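Local structure of type II restriction enzyme ngomi (Neisseria gonorrhoeae, 1FIU) at residues N20-N25 and V29-D34; D49-E54 and L246-Q251. The protein recognises the double-stranded sequence 5'-GCCGGC-3' as a homotetramer and cleaves it after the first G, using magnesium ions. One frame throughout, in Å; residues are numbered along the deposited sequence.

Interaction 1: residues N20-N25 and V29-D34; sequences NILATN and VVSNAD. With nucleotides of chain D.
Val29 and Asn25 grip each other by two bonds where the loop between helices 4-18 and 38-50 doubles back on itself. Asn25 N donates to Val29 O at 3.0 Å, and Val29 N returns a bond to Asn25 OD1, also at 3.0 Å. The second donor stands above the amide carbonyl, 44° out of its plane, so it does not use a lone pair. OD1 also receives Arg27 N, an Asx turn that ties the asparagine to the connecting residues. The two side chains run alongside each other, with Val29 CB facing Asn25 OD1.

Ser31 is the second anchor. With OG held between its own backbone N and carbonyl carbon (chi1 62°), the hydroxyl reaches the opposing chain, donating to Ile21 O at 2.7 Å and accepting from Ala23 N at 3.0 Å. Its backbone N donates to Ala23 O at 2.8 Å. Thr24 and Val30 are thus an isolated antiparallel bridge, a non-hydrogen-bonded pair flanked by the Asn25–Val29 and Ala23–Ser31 bonds.

Leu22 supplies the apolar side. Its CD1 lies 3.7 Å from Val30 CG1 and also meets Asn32 OD1 at 3.6 Å, while Asn32 ND2 is taken by Ala221 O. A type I turn from Val30 to Ala33 then carries the chain to Asp34, whose OD2 accepts a hydrogen bond from N4 of DC5 of chain D at 3.0 Å and forms a salt bridge with Arg227.

The serine hydroxyl, used as both donor and acceptor, satisfies two backbone groups in a buried place and extends the short bridge by one more pair of bonds, made by a side chain in place of a backbone group. The loop thereby has a defined shape leading to a carboxylate that accepts a bond from the cytosine's exocyclic amino group, consistent with a part in sequence recognition.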
# COMPACT_ATOMS: atom_id res chain seq x y z
N ASN I 20 -40.10 -4.57 -7.29
CA ASN I 20 -39.85 -4.18 -8.68
C ASN I 20 -38.41 -3.67 -8.88
O ASN I 20 -38.14 -2.91 -9.81
CB ASN I 20 -40.85 -3.10 -9.13
CG ASN I 20 -42.27 -3.65 -9.26
OD1 ASN I 20 -43.21 -2.90 -9.52
ND2 ASN I 20 -42.42 -4.95 -9.10
N ILE I 21 -37.50 -4.09 -7.99
CA ILE I 21 -36.10 -3.69 -8.09
C ILE I 21 -35.56 -4.44 -9.31
O ILE I 21 -34.88 -3.86 -10.16
CB ILE I 21 -35.29 -4.10 -6.85
CG1 ILE I 21 -35.95 -3.53 -5.57
CG2 ILE I 21 -33.84 -3.64 -7.01
CD1 ILE I 21 -36.39 -2.09 -5.69
N LEU I 22 -35.88 -5.73 -9.36
CA LEU I 22 -35.54 -6.59 -10.49
C LEU I 22 -36.85 -6.83 -11.25
O LEU I 22 -37.78 -7.45 -10.71
CB LEU I 22 -34.99 -7.95 -10.04
CG LEU I 22 -34.63 -8.88 -11.22
CD1 LEU I 22 -33.46 -8.27 -12.03
CD2 LEU I 22 -34.25 -10.25 -10.72
N ALA I 23 -36.94 -6.32 -12.47
CA ALA I 23 -38.17 -6.50 -13.27
C ALA I 23 -37.81 -6.27 -14.73
O ALA I 23 -36.63 -6.09 -15.06
CB ALA I 23 -39.23 -5.51 -12.83
N THR I 24 -38.81 -6.28 -15.60
CA THR I 24 -38.57 -6.11 -17.04
C THR I 24 -39.42 -4.94 -17.51
O THR I 24 -40.57 -4.82 -17.10
CB THR I 24 -39.00 -7.39 -17.81
OG1 THR I 24 -38.31 -8.53 -17.30
CG2 THR I 24 -38.72 -7.25 -19.28
N ASN I 25 -38.86 -4.05 -18.34
CA ASN I 25 -39.69 -2.94 -18.81
C ASN I 25 -40.46 -3.34 -20.07
O ASN I 25 -40.33 -4.47 -20.55
CB ASN I 25 -38.89 -1.64 -19.03
CG ASN I 25 -37.93 -1.69 -20.21
OD1 ASN I 25 -37.96 -2.59 -21.04
ND2 ASN I 25 -37.07 -0.68 -20.29
N VAL I 29 -36.22 -5.00 -21.58
CA VAL I 29 -34.94 -4.87 -20.87
C VAL I 29 -35.08 -5.14 -19.37
O VAL I 29 -35.89 -4.49 -18.70
CB VAL I 29 -34.36 -3.45 -21.01
CG1 VAL I 29 -32.95 -3.41 -20.41
CG2 VAL I 29 -34.33 -3.00 -22.49
N VAL I 30 -34.30 -6.08 -18.85
CA VAL I 30 -34.34 -6.39 -17.42
C VAL I 30 -33.58 -5.28 -16.69
O VAL I 30 -32.58 -4.77 -17.19
CB VAL I 30 -33.78 -7.80 -17.17
CG1 VAL I 30 -33.69 -8.09 -15.67
CG2 VAL I 30 -34.71 -8.80 -17.84
N SER I 31 -34.09 -4.90 -15.52
CA SER I 31 -33.56 -3.76 -14.78
C SER I 31 -32.12 -3.75 -14.28
O SER I 31 -31.67 -2.71 -13.80
CB SER I 31 -34.49 -3.43 -13.62
OG SER I 31 -34.55 -4.53 -12.74
N ASN I 32 -31.41 -4.87 -14.36
CA ASN I 32 -30.00 -4.81 -13.96
C ASN I 32 -29.13 -4.96 -15.22
O ASN I 32 -27.91 -5.07 -15.13
CB ASN I 32 -29.66 -5.88 -12.89
CG ASN I 32 -29.89 -7.28 -13.36
OD1 ASN I 32 -30.75 -7.53 -14.21
ND2 ASN I 32 -29.12 -8.22 -12.82
N ALA I 33 -29.78 -4.93 -16.39
CA ALA I 33 -29.04 -5.04 -17.66
C ALA I 33 -28.64 -3.68 -18.22
O ALA I 33 -29.18 -2.64 -17.84
CB ALA I 33 -29.91 -5.76 -18.71
N ASP I 34 -27.67 -3.70 -19.13
CA ASP I 34 -27.23 -2.51 -19.83
C ASP I 34 -27.80 -2.81 -21.23
O ASP I 34 -27.25 -3.63 -21.95
CB ASP I 34 -25.69 -2.47 -19.88
CG ASP I 34 -25.15 -1.38 -20.80
OD1 ASP I 34 -25.97 -0.68 -21.45
OD2 ASP I 34 -23.92 -1.22 -20.89
P DC D 5 -29.27 7.12 -24.12
OP1 DC D 5 -29.83 8.42 -24.51
OP2 DC D 5 -29.90 5.86 -24.54
O5' DC D 5 -27.76 7.02 -24.62
C5' DC D 5 -26.86 8.11 -24.44
C4' DC D 5 -25.50 7.72 -24.95
O4' DC D 5 -24.84 6.83 -24.02
C3' DC D 5 -25.51 6.98 -26.30
O3' DC D 5 -24.51 7.54 -27.15
C2' DC D 5 -25.11 5.56 -25.94
C1' DC D 5 -24.19 5.81 -24.75
N1 DC D 5 -23.96 4.68 -23.85
C2 DC D 5 -22.69 4.56 -23.22
O2 DC D 5 -21.82 5.40 -23.47
N3 DC D 5 -22.48 3.53 -22.38
C4 DC D 5 -23.46 2.64 -22.13
N4 DC D 5 -23.21 1.65 -21.27
C5 DC D 5 -24.75 2.75 -22.75
C6 DC D 5 -24.95 3.76 -23.60

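Interaction 2: residues D49-E54 and L246-Q251; sequences DLLHSE and LYELEQ
The flat amide of Gln251 has one face lying against Leu50: CD1 of the leucine stands over the amide carbon, 3.7 Å from Gln251 CD, and CD2 reaches the nitrogen end from the same side, 3.3 Å from NE2. The carboxylate of Glu248 is similarly approached over a face, where Leu51 CD1 sits 3.8 Å from Glu248 CD, displaced toward CG. On the imidazole of His52 one face carries Leu50 O, offset toward the rim, a neighbour within 49-54.

Behind these groups the aliphatic parts mesh. Leu51 CD1 comes within 3.4 Å of Glu248 CG, the two side chains crossing at about a right angle, and Leu50 CB meets the same CG at 3.7 Å. In Glu248, CG lies anti to the carbonyl carbon (chi1 -62°), which sets the methylene against both leucines; the bend at chi2 (77°) then swings the carboxylate off the chain line. The extended Gln251 instead passes obliquely across the end of Leu50.

No direct hydrogen bond joins the segments. A single water donates to Leu50 O at 3.1 Å and to Glu248 OE2 at 2.8 Å, while OE1 forms a salt bridge with Arg9 of helix 4-18.

Helix 38-50 ends in a Schellman motif, His52 having positive phi; Leu50, its last residue, and Leu51 just beyond pack on the first turns of helix 246-256. The chemistry is mixed: leucine methyls pack on the hydrocarbon and flat faces of polar residues, while one carboxylate joins helix 246-256 to helix 4-18 directly and to the end of helix 38-50 through water; Arg9 probably offsets its charge.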
# COMPACT_ATOMS: atom_id res chain seq x y z
N ASP I 49 -35.46 -14.91 -15.69
CA ASP I 49 -36.38 -16.02 -15.98
C ASP I 49 -36.17 -17.13 -14.94
O ASP I 49 -37.12 -17.71 -14.41
CB ASP I 49 -36.14 -16.60 -17.38
CG ASP I 49 -37.12 -17.72 -17.73
OD1 ASP I 49 -38.33 -17.44 -17.85
OD2 ASP I 49 -36.67 -18.89 -17.85
N LEU I 50 -34.91 -17.42 -14.64
CA LEU I 50 -34.60 -18.45 -13.67
C LEU I 50 -35.06 -18.05 -12.27
O LEU I 50 -35.21 -18.91 -11.39
CB LEU I 50 -33.10 -18.73 -13.68
CG LEU I 50 -32.67 -19.51 -14.93
CD1 LEU I 50 -31.16 -19.70 -14.89
CD2 LEU I 50 -33.39 -20.87 -14.98
N LEU I 51 -35.30 -16.76 -12.07
CA LEU I 51 -35.77 -16.25 -10.78
C LEU I 51 -37.29 -16.10 -10.77
O LEU I 51 -37.88 -15.65 -9.78
CB LEU I 51 -35.11 -14.90 -10.49
CG LEU I 51 -33.82 -14.95 -9.65
CD1 LEU I 51 -32.77 -15.82 -10.30
CD2 LEU I 51 -33.30 -13.53 -9.48
N HIS I 52 -37.91 -16.48 -11.88
CA HIS I 52 -39.35 -16.41 -12.07
C HIS I 52 -39.92 -15.00 -12.04
O HIS I 52 -41.04 -14.77 -11.57
CB HIS I 52 -40.06 -17.29 -11.03
CG HIS I 52 -39.55 -18.69 -10.98
ND1 HIS I 52 -39.63 -19.56 -12.05
CD2 HIS I 52 -38.93 -19.37 -9.98
CE1 HIS I 52 -39.09 -20.71 -11.71
NE2 HIS I 52 -38.66 -20.63 -10.46
N SER I 53 -39.15 -14.04 -12.55
CA SER I 53 -39.61 -12.66 -12.60
C SER I 53 -40.69 -12.58 -13.67
O SER I 53 -40.50 -13.10 -14.77
CB SER I 53 -38.47 -11.72 -12.99
OG SER I 53 -38.92 -10.37 -13.05
N GLU I 54 -41.80 -11.93 -13.36
CA GLU I 54 -42.89 -11.82 -14.34
C GLU I 54 -43.39 -10.40 -14.51
O GLU I 54 -44.02 -10.05 -15.51
CB GLU I 54 -44.06 -12.73 -13.91
CG GLU I 54 -43.73 -14.22 -13.97
CD GLU I 54 -44.89 -15.12 -13.55
OE1 GLU I 54 -46.01 -14.61 -13.34
OE2 GLU I 54 -44.66 -16.35 -13.44
N LEU I 246 -25.56 -16.24 -8.37
CA LEU I 246 -24.47 -16.91 -9.04
C LEU I 246 -24.83 -18.17 -9.83
O LEU I 246 -24.33 -18.35 -10.94
CB LEU I 246 -23.37 -17.26 -8.02
CG LEU I 246 -22.04 -17.63 -8.70
CD1 LEU I 246 -21.26 -16.37 -9.08
CD2 LEU I 246 -21.21 -18.48 -7.78
N TYR I 247 -25.66 -19.02 -9.24
CA TYR I 247 -26.06 -20.28 -9.88
C TYR I 247 -26.77 -20.01 -11.20
O TYR I 247 -26.53 -20.69 -12.20
CB TYR I 247 -26.98 -21.07 -8.95
CG TYR I 247 -26.41 -21.26 -7.55
CD1 TYR I 247 -27.26 -21.35 -6.45
CD2 TYR I 247 -25.03 -21.32 -7.34
CE1 TYR I 247 -26.76 -21.47 -5.15
CE2 TYR I 247 -24.51 -21.45 -6.04
CZ TYR I 247 -25.38 -21.51 -4.96
OH TYR I 247 -24.89 -21.59 -3.67
N GLU I 248 -27.65 -19.01 -11.19
CA GLU I 248 -28.41 -18.65 -12.37
C GLU I 248 -27.51 -18.03 -13.44
O GLU I 248 -27.67 -18.31 -14.64
CB GLU I 248 -29.55 -17.70 -11.99
CG GLU I 248 -30.57 -18.31 -11.03
CD GLU I 248 -30.11 -18.39 -9.57
OE1 GLU I 248 -28.99 -17.93 -9.24
OE2 GLU I 248 -30.89 -18.93 -8.75
N LEU I 249 -26.54 -17.21 -13.01
CA LEU I 249 -25.58 -16.62 -13.94
C LEU I 249 -24.80 -17.75 -14.62
O LEU I 249 -24.62 -17.74 -15.84
CB LEU I 249 -24.59 -15.71 -13.20
CG LEU I 249 -23.37 -15.20 -13.97
CD1 LEU I 249 -23.75 -14.47 -15.26
CD2 LEU I 249 -22.63 -14.23 -13.04
N GLU I 250 -24.35 -18.71 -13.82
CA GLU I 250 -23.58 -19.84 -14.37
C GLU I 250 -24.42 -20.63 -15.36
O GLU I 250 -23.93 -21.01 -16.43
CB GLU I 250 -23.11 -20.77 -13.25
CG GLU I 250 -22.23 -21.92 -13.73
CD GLU I 250 -21.83 -22.87 -12.60
OE1 GLU I 250 -22.61 -23.06 -11.64
OE2 GLU I 250 -20.72 -23.45 -12.69
N GLN I 251 -25.68 -20.88 -15.02
CA GLN I 251 -26.57 -21.65 -15.90
C GLN I 251 -26.81 -20.93 -17.23
O GLN I 251 -26.80 -21.56 -18.31
CB GLN I 251 -27.91 -21.90 -15.20
CG GLN I 251 -28.81 -22.95 -15.89
CD GLN I 251 -30.06 -23.27 -15.07
OE1 GLN I 251 -29.98 -23.49 -13.86
NE2 GLN I 251 -31.21 -23.29 -15.73
O HOH W 1 -33.63 -19.22 -8.76

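How the interactions relate
The two contacts adjoin, their centres 13 Å apart on the same side of the chain's centre. Leucines join them: Leu22 CD2 of interaction 1 packs against Leu51 CD2 of interaction 2 at 3.6 Å, while Ser53 OG lies 3.9 Å from Leu22 O in a packing contact. Helix 38-50 follows 29-34 in sequence and brings 49-54 back against 20-25. Interaction 1 touches the DNA through Asp34 and is near the magnesium site without being part of it: the side chain of Ile21 is about 11 Å from that of Cys186, a residue of that site, and about 13 Å from a magnesium ion. Interaction 2 does not reach the DNA, its nearest atom being about 14 Å from it.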